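Local atomic coordinates of transcriptional regulator, LacI family protein (Rhodococcus jostii, PDB entry 3K9C), a protein that probably binds cis-regulatory DNA as a transcription factor of the LacI family, with a periplasmic-binding-protein-like domain of the kind that senses small ligands. Residues B[45-48]-B[52-55]; B[104-109]-B[244-249]; B[120-125]-B[152-157]; B[141-146]-B[218-223]. One frame throughout, in Å; residues are numbered along the deposited sequence.

Contact 1: B[45-48]-B[52-55]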
loop_
_atom_site.group_PDB
_atom_site.type_symbol
_atom_site.label_atom_id
_atom_site.label_comp_id
_atom_site.label_asym_id
_atom_site.label_seq_id
_atom_site.Cartn_x
_atom_site.Cartn_y
_atom_site.Cartn_z
HETATM N N MSE B 45 -17.832 -8.163 0.185
HETATM C CA MSE B 45 -17.170 -8.771 1.321
HETATM C C MSE B 45 -15.739 -9.069 0.875
HETATM O O MSE B 45 -15.521 -9.857 -0.037
HETATM C CB MSE B 45 -17.871 -10.064 1.727
HETATM C CG MSE B 45 -17.658 -10.409 3.179
HETATM SE SE MSE B 45 -17.548 -12.320 3.421
HETATM C CE MSE B 45 -15.703 -12.434 4.026
ATOM N N LEU B 46 -14.778 -8.404 1.499
ATOM C CA LEU B 46 -13.375 -8.608 1.178
ATOM C C LEU B 46 -12.829 -9.736 2.031
ATOM O O LEU B 46 -13.282 -9.949 3.152
ATOM C CB LEU B 46 -12.561 -7.365 1.515
ATOM C CG LEU B 46 -12.958 -6.014 0.944
ATOM C CD1 LEU B 46 -12.163 -4.924 1.657
ATOM C CD2 LEU B 46 -12.708 -6.012 -0.542
ATOM N N SER B 47 -11.857 -10.452 1.482
ATOM C CA SER B 47 -11.160 -11.518 2.187
ATOM C C SER B 47 -9.748 -11.285 1.690
ATOM O O SER B 47 -9.474 -11.423 0.491
ATOM C CB SER B 47 -11.649 -12.897 1.762
ATOM O OG SER B 47 -10.993 -13.896 2.527
ATOM N N ALA B 48 -8.852 -10.924 2.601
ATOM C CA ALA B 48 -7.490 -10.601 2.211
ATOM C C ALA B 48 -6.467 -11.726 2.206
ATOM O O ALA B 48 -6.511 -12.641 3.029
ATOM C CB ALA B 48 -6.975 -9.457 3.080
ATOM N N SER B 52 1.028 -14.234 5.865
ATOM C CA SER B 52 0.574 -15.163 6.890
ATOM C C SER B 52 -0.858 -15.630 6.673
ATOM O O SER B 52 -1.447 -16.245 7.554
ATOM C CB SER B 52 0.710 -14.542 8.290
ATOM O OG SER B 52 -0.157 -13.437 8.469
ATOM N N ARG B 53 -1.432 -15.332 5.510
ATOM C CA ARG B 53 -2.799 -15.774 5.240
ATOM C C ARG B 53 -2.956 -16.205 3.791
ATOM O O ARG B 53 -3.273 -15.392 2.919
ATOM C CB ARG B 53 -3.820 -14.677 5.583
ATOM C CG ARG B 53 -5.182 -15.274 5.959
ATOM C CD ARG B 53 -6.172 -14.271 6.533
ATOM N NE ARG B 53 -7.020 -13.728 5.486
ATOM C CZ ARG B 53 -8.317 -13.978 5.349
ATOM N NH1 ARG B 53 -8.948 -14.768 6.204
ATOM N NH2 ARG B 53 -8.978 -13.447 4.337
ATOM N N ALA B 54 -2.731 -17.493 3.551
ATOM C CA ALA B 54 -2.816 -18.070 2.210
ATOM C C ALA B 54 -4.125 -17.785 1.490
ATOM O O ALA B 54 -5.190 -17.673 2.113
ATOM C CB ALA B 54 -2.583 -19.579 2.279
ATOM N N GLU B 55 -4.035 -17.666 0.169
ATOM C CA GLU B 55 -5.209 -17.405 -0.646
ATOM C C GLU B 55 -6.236 -18.513 -0.458
ATOM O O GLU B 55 -7.441 -18.287 -0.589
ATOM C CB GLU B 55 -4.825 -17.284 -2.120
ATOM C CG GLU B 55 -6.031 -17.211 -3.042
ATOM C CD GLU B 55 -5.669 -16.802 -4.448
ATOM O OE1 GLU B 55 -4.601 -17.243 -4.929
ATOM O OE2 GLU B 55 -6.456 -16.050 -5.071
#
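The carbonyl oxygen Ala48 O is gripped by two nitrogens of one guanidinium. Arg53 NE reaches Ala48 O at 2.7 Å, with an N-H...O angle of 145° and the donor in the carbonyl plane. Arg53 NH2 meets Ala48 O at 2.9 Å, and here the donor is tilted out of that plane. The approach is side-on: one edge of the guanidinium, NE and NH2, closes on a single acceptor. That double hold should fix the rotation of the group. Arg53 NH2 also gives a strongly bent, weak bond to Ser47 OG at 2.7 Å. The stronger partner of this hydroxyl is the backbone oxygen Ala58 O. Ala48 O and Ser47 OG both lie near the guanidinium plane, so both acceptors are met at the edge of the guanidinium.

The arginine chain starts with CG anti to the backbone N. It then bends at chi3 (93°), which turns the head back toward the end of the strand. Residues 45-48 belong to strand 42-49, which lies at the edge of the parallel part of the seven-stranded sheet within this chain. Residues 52-55 form the loop that leads into helix 55-63, with Ala54 at the N-cap position. The contact thus closes a beta-alpha connection of the Rossmann-like periplasmic binding protein fold. It also lies at the subunit interface. Tyr34 of the second subunit makes a cation-pi contact with Arg53, and its OH is hydrogen-bonded to Ala48 N. Ala48 packs on Leu46 of the second subunit, and Leu46 on Ala48 of that subunit.

Contact 2: B[104-109]-B[244-249]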
loop_
_atom_site.group_PDB
_atom_site.type_symbol
_atom_site.label_atom_id
_atom_site.label_comp_id
_atom_site.label_asym_id
_atom_site.label_seq_id
_atom_site.Cartn_x
_atom_site.Cartn_y
_atom_site.Cartn_z
ATOM N N GLY B 104 -15.267 -17.034 -15.401
ATOM C CA GLY B 104 -15.071 -15.806 -16.152
ATOM C C GLY B 104 -13.790 -15.063 -15.819
ATOM O O GLY B 104 -13.158 -15.315 -14.798
ATOM N N ALA B 105 -13.404 -14.142 -16.690
ATOM C CA ALA B 105 -12.203 -13.360 -16.472
ATOM C C ALA B 105 -12.336 -11.988 -17.100
ATOM O O ALA B 105 -12.999 -11.814 -18.123
ATOM C CB ALA B 105 -11.009 -14.072 -17.045
ATOM N N VAL B 106 -11.712 -11.013 -16.452
ATOM C CA VAL B 106 -11.690 -9.630 -16.897
ATOM C C VAL B 106 -10.238 -9.208 -16.678
ATOM O O VAL B 106 -9.785 -9.059 -15.538
ATOM C CB VAL B 106 -12.637 -8.757 -16.052
ATOM C CG1 VAL B 106 -12.437 -7.297 -16.387
ATOM C CG2 VAL B 106 -14.087 -9.164 -16.314
ATOM N N ARG B 107 -9.510 -9.036 -17.777
ATOM C CA ARG B 107 -8.097 -8.687 -17.723
ATOM C C ARG B 107 -7.695 -7.703 -18.812
ATOM O O ARG B 107 -8.430 -7.490 -19.785
ATOM C CB ARG B 107 -7.269 -9.965 -17.866
ATOM C CG ARG B 107 -7.557 -10.724 -19.158
ATOM C CD ARG B 107 -7.241 -12.202 -19.021
ATOM N NE ARG B 107 -7.514 -12.953 -20.243
ATOM C CZ ARG B 107 -6.747 -12.932 -21.330
ATOM N NH1 ARG B 107 -5.642 -12.199 -21.361
ATOM N NH2 ARG B 107 -7.096 -13.641 -22.398
ATOM N N GLY B 108 -6.517 -7.111 -18.640
ATOM C CA GLY B 108 -6.017 -6.170 -19.621
ATOM C C GLY B 108 -5.219 -6.905 -20.680
ATOM O O GLY B 108 -4.772 -8.036 -20.464
ATOM N N ASP B 109 -5.051 -6.273 -21.834
ATOM C CA ASP B 109 -4.289 -6.874 -22.919
ATOM C C ASP B 109 -2.806 -6.592 -22.647
ATOM O O ASP B 109 -2.245 -5.638 -23.187
ATOM C CB ASP B 109 -4.703 -6.253 -24.256
ATOM C CG ASP B 109 -4.208 -7.054 -25.453
ATOM O OD1 ASP B 109 -3.059 -7.553 -25.414
ATOM O OD2 ASP B 109 -4.974 -7.173 -26.433
ATOM N N ALA B 244 -13.024 -2.749 -12.987
ATOM C CA ALA B 244 -13.843 -3.073 -11.819
ATOM C C ALA B 244 -15.318 -3.223 -12.198
ATOM O O ALA B 244 -15.988 -4.158 -11.755
ATOM C CB ALA B 244 -13.692 -1.993 -10.757
ATOM N N GLU B 245 -15.827 -2.298 -13.013
ATOM C CA GLU B 245 -17.225 -2.347 -13.438
ATOM C C GLU B 245 -17.491 -3.602 -14.256
ATOM O O GLU B 245 -18.536 -4.232 -14.115
ATOM C CB GLU B 245 -17.588 -1.119 -14.286
ATOM C CG GLU B 245 -17.401 0.214 -13.602
ATOM C CD GLU B 245 -18.170 1.331 -14.296
ATOM O OE1 GLU B 245 -19.420 1.283 -14.284
ATOM O OE2 GLU B 245 -17.531 2.254 -14.852
ATOM N N ALA B 246 -16.541 -3.953 -15.119
ATOM C CA ALA B 246 -16.660 -5.128 -15.971
ATOM C C ALA B 246 -16.639 -6.411 -15.143
ATOM O O ALA B 246 -17.375 -7.362 -15.428
ATOM C CB ALA B 246 -15.540 -5.145 -16.986
ATOM N N ALA B 247 -15.796 -6.440 -14.114
ATOM C CA ALA B 247 -15.709 -7.609 -13.257
ATOM C C ALA B 247 -17.034 -7.805 -12.511
ATOM O O ALA B 247 -17.542 -8.928 -12.421
ATOM C CB ALA B 247 -14.554 -7.447 -12.268
ATOM N N VAL B 248 -17.586 -6.713 -11.979
ATOM C CA VAL B 248 -18.856 -6.780 -11.257
ATOM C C VAL B 248 -19.995 -7.223 -12.190
ATOM O O VAL B 248 -20.795 -8.080 -11.813
ATOM C CB VAL B 248 -19.228 -5.411 -10.602
ATOM C CG1 VAL B 248 -20.690 -5.415 -10.157
ATOM C CG2 VAL B 248 -18.349 -5.161 -9.390
ATOM N N ASP B 249 -20.067 -6.644 -13.391
ATOM C CA ASP B 249 -21.110 -7.005 -14.359
ATOM C C ASP B 249 -20.969 -8.455 -14.800
ATOM O O ASP B 249 -21.962 -9.163 -14.943
ATOM C CB ASP B 249 -21.057 -6.101 -15.590
ATOM C CG ASP B 249 -21.555 -4.697 -15.309
ATOM O OD1 ASP B 249 -22.597 -4.563 -14.633
ATOM O OD2 ASP B 249 -20.913 -3.725 -15.773
#
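Val106 on strand 104-108 comes closest to Ala247 on helix 240-255, with Val106 CA and Ala247 CA 5.8 Å apart. The small alanines on this side of the helix are consistent with so short a spacing. Val106 points toward the helix and carries the whole strand side of the contact. Its two methyls divide the work. CG1 meets the methyl of Ala246, with Val106 CG1 to Ala246 CB at 3.8 Å. CG2 lies against the helix backbone, with Val106 CG2 to Ala247 CA also at 3.8 Å. The methyl of Ala247 is a little farther off, with Val106 CG2 to Ala247 CB at 4.4 Å. The valine has CG1 anti to the backbone N (chi1 171°), which leaves CG2 beside that nitrogen. The branch therefore straddles two successive helix residues. No hydrogen bond joins the two segments; the contact is van der Waals packing.

This is helix-on-sheet packing in the Rossmann-like alpha/beta fold of periplasmic binding proteins. Strand 104-108 pairs with strand 91-94 and with strand 262-270 in the seven-stranded mixed sheet. Leu92 of strand 91-94 touches both Val106 and Ala247, and so extends the same apolar layer. An alanine in place of Val106 would probably leave a gap against the helix, since Ala246 CB and Ala247 CA would each lose the methyl that now touches it. Elsewhere on the helix, Ala244 and Val248 point away from the strand and pack on Ile33 of helix 24-39. Glu245 and Asp249 form salt bridges with Arg39 and Arg40, respectively.

Contact 3: B[120-125]-B[152-157]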
loop_
_atom_site.group_PDB
_atom_site.type_symbol
_atom_site.label_atom_id
_atom_site.label_comp_id
_atom_site.label_asym_id
_atom_site.label_seq_id
_atom_site.Cartn_x
_atom_site.Cartn_y
_atom_site.Cartn_z
ATOM N N HIS B 120 6.496 3.558 -27.540
ATOM C CA HIS B 120 6.774 4.879 -26.990
ATOM C C HIS B 120 8.276 5.124 -26.873
ATOM O O HIS B 120 8.769 6.187 -27.253
ATOM C CB HIS B 120 6.108 5.019 -25.612
ATOM C CG HIS B 120 6.529 6.239 -24.853
ATOM N ND1 HIS B 120 6.295 7.516 -25.310
ATOM C CD2 HIS B 120 7.174 6.372 -23.672
ATOM C CE1 HIS B 120 6.779 8.386 -24.441
ATOM N NE2 HIS B 120 7.320 7.717 -23.438
ATOM N N LEU B 121 9.001 4.138 -26.345
ATOM C CA LEU B 121 10.448 4.263 -26.169
ATOM C C LEU B 121 11.243 4.265 -27.478
ATOM O O LEU B 121 12.191 5.031 -27.628
ATOM C CB LEU B 121 10.969 3.155 -25.249
ATOM C CG LEU B 121 10.526 3.277 -23.786
ATOM C CD1 LEU B 121 10.857 1.985 -23.045
ATOM C CD2 LEU B 121 11.201 4.492 -23.135
ATOM N N THR B 122 10.877 3.412 -28.424
ATOM C CA THR B 122 11.608 3.399 -29.681
ATOM C C THR B 122 11.314 4.723 -30.407
ATOM O O THR B 122 12.216 5.330 -30.994
ATOM C CB THR B 122 11.228 2.153 -30.540
ATOM O OG1 THR B 122 9.812 2.110 -30.742
ATOM C CG2 THR B 122 11.661 0.854 -29.816
ATOM N N GLU B 123 10.070 5.202 -30.321
ATOM C CA GLU B 123 9.707 6.467 -30.959
ATOM C C GLU B 123 10.548 7.612 -30.405
ATOM O O GLU B 123 10.777 8.603 -31.098
ATOM C CB GLU B 123 8.221 6.789 -30.756
ATOM C CG GLU B 123 7.752 8.027 -31.530
ATOM C CD GLU B 123 6.307 8.420 -31.229
ATOM O OE1 GLU B 123 5.390 7.619 -31.518
ATOM O OE2 GLU B 123 6.090 9.532 -30.702
ATOM N N LEU B 124 10.999 7.483 -29.155
ATOM C CA LEU B 124 11.838 8.511 -28.531
ATOM C C LEU B 124 13.310 8.248 -28.852
ATOM O O LEU B 124 14.207 8.921 -28.334
ATOM C CB LEU B 124 11.627 8.552 -27.006
ATOM C CG LEU B 124 10.439 9.373 -26.476
ATOM C CD1 LEU B 124 10.184 9.050 -24.997
ATOM C CD2 LEU B 124 10.730 10.865 -26.656
ATOM N N GLY B 125 13.551 7.249 -29.699
ATOM C CA GLY B 125 14.910 6.937 -30.114
ATOM C C GLY B 125 15.680 5.844 -29.400
ATOM O O GLY B 125 16.810 5.549 -29.780
ATOM N N ASP B 152 11.419 -7.124 -31.381
ATOM C CA ASP B 152 11.727 -7.789 -32.636
ATOM C C ASP B 152 11.081 -7.056 -33.813
ATOM O O ASP B 152 11.674 -6.950 -34.888
ATOM C CB ASP B 152 11.252 -9.246 -32.574
ATOM C CG ASP B 152 11.736 -10.076 -33.753
ATOM O OD1 ASP B 152 12.851 -9.824 -34.264
ATOM O OD2 ASP B 152 10.999 -10.999 -34.151
ATOM N N ARG B 153 9.877 -6.531 -33.597
ATOM C CA ARG B 153 9.161 -5.801 -34.638
ATOM C C ARG B 153 9.921 -4.537 -35.033
ATOM O O ARG B 153 9.804 -4.066 -36.165
ATOM C CB ARG B 153 7.759 -5.415 -34.159
ATOM C CG ARG B 153 6.642 -5.874 -35.087
ATOM C CD ARG B 153 5.322 -5.173 -34.783
ATOM N NE ARG B 153 4.886 -5.362 -33.401
ATOM C CZ ARG B 153 4.605 -6.541 -32.852
ATOM N NH1 ARG B 153 4.714 -7.659 -33.566
ATOM N NH2 ARG B 153 4.207 -6.601 -31.588
ATOM N N HIS B 154 10.690 -3.982 -34.098
ATOM C CA HIS B 154 11.466 -2.780 -34.374
ATOM C C HIS B 154 12.895 -3.097 -34.803
ATOM O O HIS B 154 13.707 -2.189 -34.956
ATOM C CB HIS B 154 11.524 -1.857 -33.152
ATOM C CG HIS B 154 10.247 -1.121 -32.877
ATOM N ND1 HIS B 154 9.184 -1.692 -32.211
ATOM C CD2 HIS B 154 9.864 0.141 -33.183
ATOM C CE1 HIS B 154 8.201 -0.814 -32.117
ATOM N NE2 HIS B 154 8.588 0.307 -32.700
ATOM N N GLY B 155 13.198 -4.377 -34.995
ATOM C CA GLY B 155 14.538 -4.771 -35.405
ATOM C C GLY B 155 15.564 -4.610 -34.298
ATOM O O GLY B 155 16.751 -4.390 -34.560
ATOM N N LEU B 156 15.115 -4.743 -33.053
ATOM C CA LEU B 156 15.995 -4.572 -31.903
ATOM C C LEU B 156 16.209 -5.827 -31.045
ATOM O O LEU B 156 16.627 -5.725 -29.890
ATOM C CB LEU B 156 15.456 -3.432 -31.027
ATOM C CG LEU B 156 15.189 -2.085 -31.721
ATOM C CD1 LEU B 156 14.646 -1.077 -30.709
ATOM C CD2 LEU B 156 16.480 -1.555 -32.354
ATOM N N SER B 157 15.931 -7.006 -31.599
ATOM C CA SER B 157 16.103 -8.244 -30.844
ATOM C C SER B 157 17.513 -8.426 -30.277
ATOM O O SER B 157 17.682 -9.077 -29.249
ATOM C CB SER B 157 15.753 -9.459 -31.711
ATOM O OG SER B 157 14.353 -9.569 -31.909
#
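Thr122 meets the flat side of the His154 ring. Its methyl makes a CH-pi contact, with Thr122 CG2 4.0 Å from the ring centroid and 17° off the ring normal. Thr122 OG1 also lies over a face of this ring, and Thr122 CB is 3.6 Å from His154 CD2. The same methyl reaches Leu156, with Thr122 CG2 to Leu156 CD1 at 3.7 Å. One methyl thus serves both partners.

The next shell sets the groups in place. Thr122 OG1 sits between its backbone N and carbonyl carbon (chi1 55°), where it is hydrogen-bonded to Val118 O and Asp119 O one turn back. His154 ND1 is hydrogen-bonded to Ala150 O, which ties the ring to its own helix. Both helices end here in Schellman motifs, with Gly125 and Gly155 as the C-prime residues at positive phi. The second motif turns the chain so that Leu156 comes back toward Thr122.

The contact joins the C-terminal ends of helices 110-123 and 140-153. These helices lie beside the four-stranded parallel sheet, where Ile129 of strand 129-133 touches Thr122.

Contact 4: B[141-146]-B[218-223]. With GOL (glycerol), chain D.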
loop_
_atom_site.group_PDB
_atom_site.type_symbol
_atom_site.label_atom_id
_atom_site.label_comp_id
_atom_site.label_asym_id
_atom_site.label_seq_id
_atom_site.Cartn_x
_atom_site.Cartn_y
_atom_site.Cartn_z
ATOM N N ALA B 141 4.396 -13.727 -17.876
ATOM C CA ALA B 141 4.708 -14.337 -19.160
ATOM C C ALA B 141 4.259 -13.477 -20.343
ATOM O O ALA B 141 5.030 -13.251 -21.273
ATOM C CB ALA B 141 4.087 -15.726 -19.240
ATOM N N ASP B 142 3.025 -12.984 -20.311
ATOM C CA ASP B 142 2.524 -12.160 -21.417
ATOM C C ASP B 142 3.325 -10.881 -21.649
ATOM O O ASP B 142 3.653 -10.548 -22.785
ATOM C CB ASP B 142 1.049 -11.798 -21.200
ATOM C CG ASP B 142 0.105 -12.917 -21.610
ATOM O OD1 ASP B 142 0.589 -14.038 -21.864
ATOM O OD2 ASP B 142 -1.122 -12.675 -21.674
ATOM N N ARG B 143 3.640 -10.151 -20.584
ATOM C CA ARG B 143 4.400 -8.926 -20.777
ATOM C C ARG B 143 5.811 -9.235 -21.243
ATOM O O ARG B 143 6.412 -8.443 -21.962
ATOM C CB ARG B 143 4.422 -8.077 -19.504
ATOM C CG ARG B 143 3.100 -7.404 -19.241
ATOM C CD ARG B 143 3.069 -6.680 -17.910
ATOM N NE ARG B 143 1.687 -6.435 -17.514
ATOM C CZ ARG B 143 1.308 -6.050 -16.303
ATOM N NH1 ARG B 143 2.209 -5.853 -15.348
ATOM N NH2 ARG B 143 0.020 -5.877 -16.050
ATOM N N ARG B 144 6.338 -10.384 -20.842
ATOM C CA ARG B 144 7.681 -10.763 -21.276
ATOM C C ARG B 144 7.650 -11.103 -22.774
ATOM O O ARG B 144 8.471 -10.617 -23.543
ATOM C CB ARG B 144 8.196 -11.960 -20.471
ATOM C CG ARG B 144 9.616 -12.377 -20.833
ATOM C CD ARG B 144 10.019 -13.667 -20.135
ATOM N NE ARG B 144 11.169 -14.276 -20.797
ATOM C CZ ARG B 144 12.432 -14.144 -20.402
ATOM N NH1 ARG B 144 12.725 -13.424 -19.323
ATOM N NH2 ARG B 144 13.408 -14.717 -21.104
ATOM N N ALA B 145 6.688 -11.923 -23.188
ATOM C CA ALA B 145 6.567 -12.291 -24.598
ATOM C C ALA B 145 6.220 -11.050 -25.417
ATOM O O ALA B 145 6.768 -10.822 -26.490
ATOM C CB ALA B 145 5.494 -13.347 -24.772
ATOM N N GLY B 146 5.302 -10.244 -24.903
ATOM C CA GLY B 146 4.944 -9.039 -25.615
ATOM C C GLY B 146 6.142 -8.126 -25.789
ATOM O O GLY B 146 6.303 -7.512 -26.843
ATOM N N VAL B 218 9.644 3.091 -17.492
ATOM C CA VAL B 218 8.202 2.954 -17.688
ATOM C C VAL B 218 7.665 1.899 -16.708
ATOM O O VAL B 218 8.263 0.824 -16.547
ATOM C CB VAL B 218 7.853 2.481 -19.113
ATOM C CG1 VAL B 218 6.355 2.306 -19.232
ATOM C CG2 VAL B 218 8.351 3.479 -20.132
ATOM N N GLY B 219 6.543 2.202 -16.065
ATOM C CA GLY B 219 5.952 1.257 -15.136
ATOM C C GLY B 219 4.731 0.617 -15.762
ATOM O O GLY B 219 4.576 0.634 -16.980
ATOM N N TYR B 220 3.861 0.049 -14.934
ATOM C CA TYR B 220 2.650 -0.575 -15.427
ATOM C C TYR B 220 1.623 -0.615 -14.293
ATOM O O TYR B 220 1.970 -0.929 -13.151
ATOM C CB TYR B 220 2.960 -1.994 -15.941
ATOM C CG TYR B 220 2.031 -2.490 -17.026
ATOM C CD1 TYR B 220 2.483 -2.655 -18.341
ATOM C CD2 TYR B 220 0.704 -2.808 -16.744
ATOM C CE1 TYR B 220 1.629 -3.129 -19.346
ATOM C CE2 TYR B 220 -0.155 -3.274 -17.736
ATOM C CZ TYR B 220 0.314 -3.431 -19.032
ATOM O OH TYR B 220 -0.540 -3.860 -20.019
ATOM N N ASP B 221 0.380 -0.262 -14.637
ATOM C CA ASP B 221 -0.795 -0.222 -13.747
ATOM C C ASP B 221 -1.413 1.163 -13.538
ATOM O O ASP B 221 -2.628 1.277 -13.365
ATOM C CB ASP B 221 -0.496 -0.801 -12.349
ATOM C CG ASP B 221 -0.296 -2.307 -12.362
ATOM O OD1 ASP B 221 -0.674 -2.964 -13.356
ATOM O OD2 ASP B 221 0.230 -2.833 -11.362
ATOM N N ASP B 222 -0.574 2.200 -13.554
ATOM C CA ASP B 222 -1.002 3.580 -13.306
ATOM C C ASP B 222 -1.649 3.604 -11.927
ATOM O O ASP B 222 -2.795 4.030 -11.764
ATOM C CB ASP B 222 -2.001 4.081 -14.366
ATOM C CG ASP B 222 -2.242 5.598 -14.280
ATOM O OD1 ASP B 222 -1.326 6.323 -13.841
ATOM O OD2 ASP B 222 -3.334 6.073 -14.668
ATOM N N SER B 223 -0.898 3.128 -10.939
ATOM C CA SER B 223 -1.379 3.079 -9.568
ATOM C C SER B 223 -0.985 4.372 -8.861
ATOM O O SER B 223 -0.311 5.217 -9.450
ATOM C CB SER B 223 -0.783 1.864 -8.846
ATOM O OG SER B 223 0.609 2.010 -8.654
HETATM C C1 GOL D . -0.924 -7.150 -13.217
HETATM O O1 GOL D . -2.132 -7.065 -13.578
HETATM C C2 GOL D . -0.627 -6.054 -12.349
HETATM O O2 GOL D . 0.196 -5.585 -13.219
HETATM C C3 GOL D . 0.155 -6.107 -11.033
HETATM O O3 GOL D . 0.413 -5.144 -10.274
#
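The guanidinium of Arg143 lies flat on the ring of Tyr220, with the two planes 20° apart. Their centres are 3.5 Å apart, a stacked cation-pi pair. The nearest approach runs from Arg143 NH2 to Tyr220 CE2, at 3.1 Å. Arg143 CD adds a CH-pi contact over the same ring, 4.2 Å from its centroid. The two side chains come from opposite directions. The arginine leaves its helix with CG anti to the carbonyl carbon (chi1 -74°) and runs extended to NE, which carries the head across to the ring.

While one face is stacked, the guanidinium uses its edge for polar partners. NH1 and NH2 both bond to one glycerol oxygen, with Arg143 NH1 to glycerol O2 and Arg143 NH2 to glycerol O2 each at 2.9 Å. At its far end the glycerol gives a bond from O3 to Asp221 OD2, at 2.6 Å. Asp221 OD1 is 4.0 Å from Arg143 NH2, so the opposite charges are near but make no salt bridge. Arg143 has its salt bridge with Asp110, and Gln238 bonds both Asp221 and the glycerol. A leucine at Tyr220 would probably deprive the Arg143 guanidinium of its flat stacking surface and the cation-pi contact, leaving its rotation held by polar partners alone.

The glycerol probably comes from the crystallisation liquor. Helix 140-153, the loop after strand 216-218 and, through Phe25 against Asp221, helix 24-39 all converge here. Such a polar cleft, with an arginine and an aspartate holding hydroxyls, is consistent with the effector pocket between the two lobes of LacI-type sugar-binding domains.

Contacts 1 and 2 reach the same seven-stranded sheet, with centres about 20 Å apart. Contact 1 lies at its edge strand 42-49, beside the second subunit, and contact 2 lies on strand 104-108. Contacts 3 and 4 share helix 140-153 beside the four-stranded sheet, with centres about 16 Å apart, and touch through Leu121 and Val218. Contact 4 also touches contact 2, through Asp109 and Tyr220, and so lies where the two lobes meet. Contacts 1 and 3 are farthest apart, about 41 Å between centres. Contact 1 closes first along the chain. Contacts 3 and 4 then fall between the two segments of contact 2, whose helix 240-255 returns the chain to the first lobe.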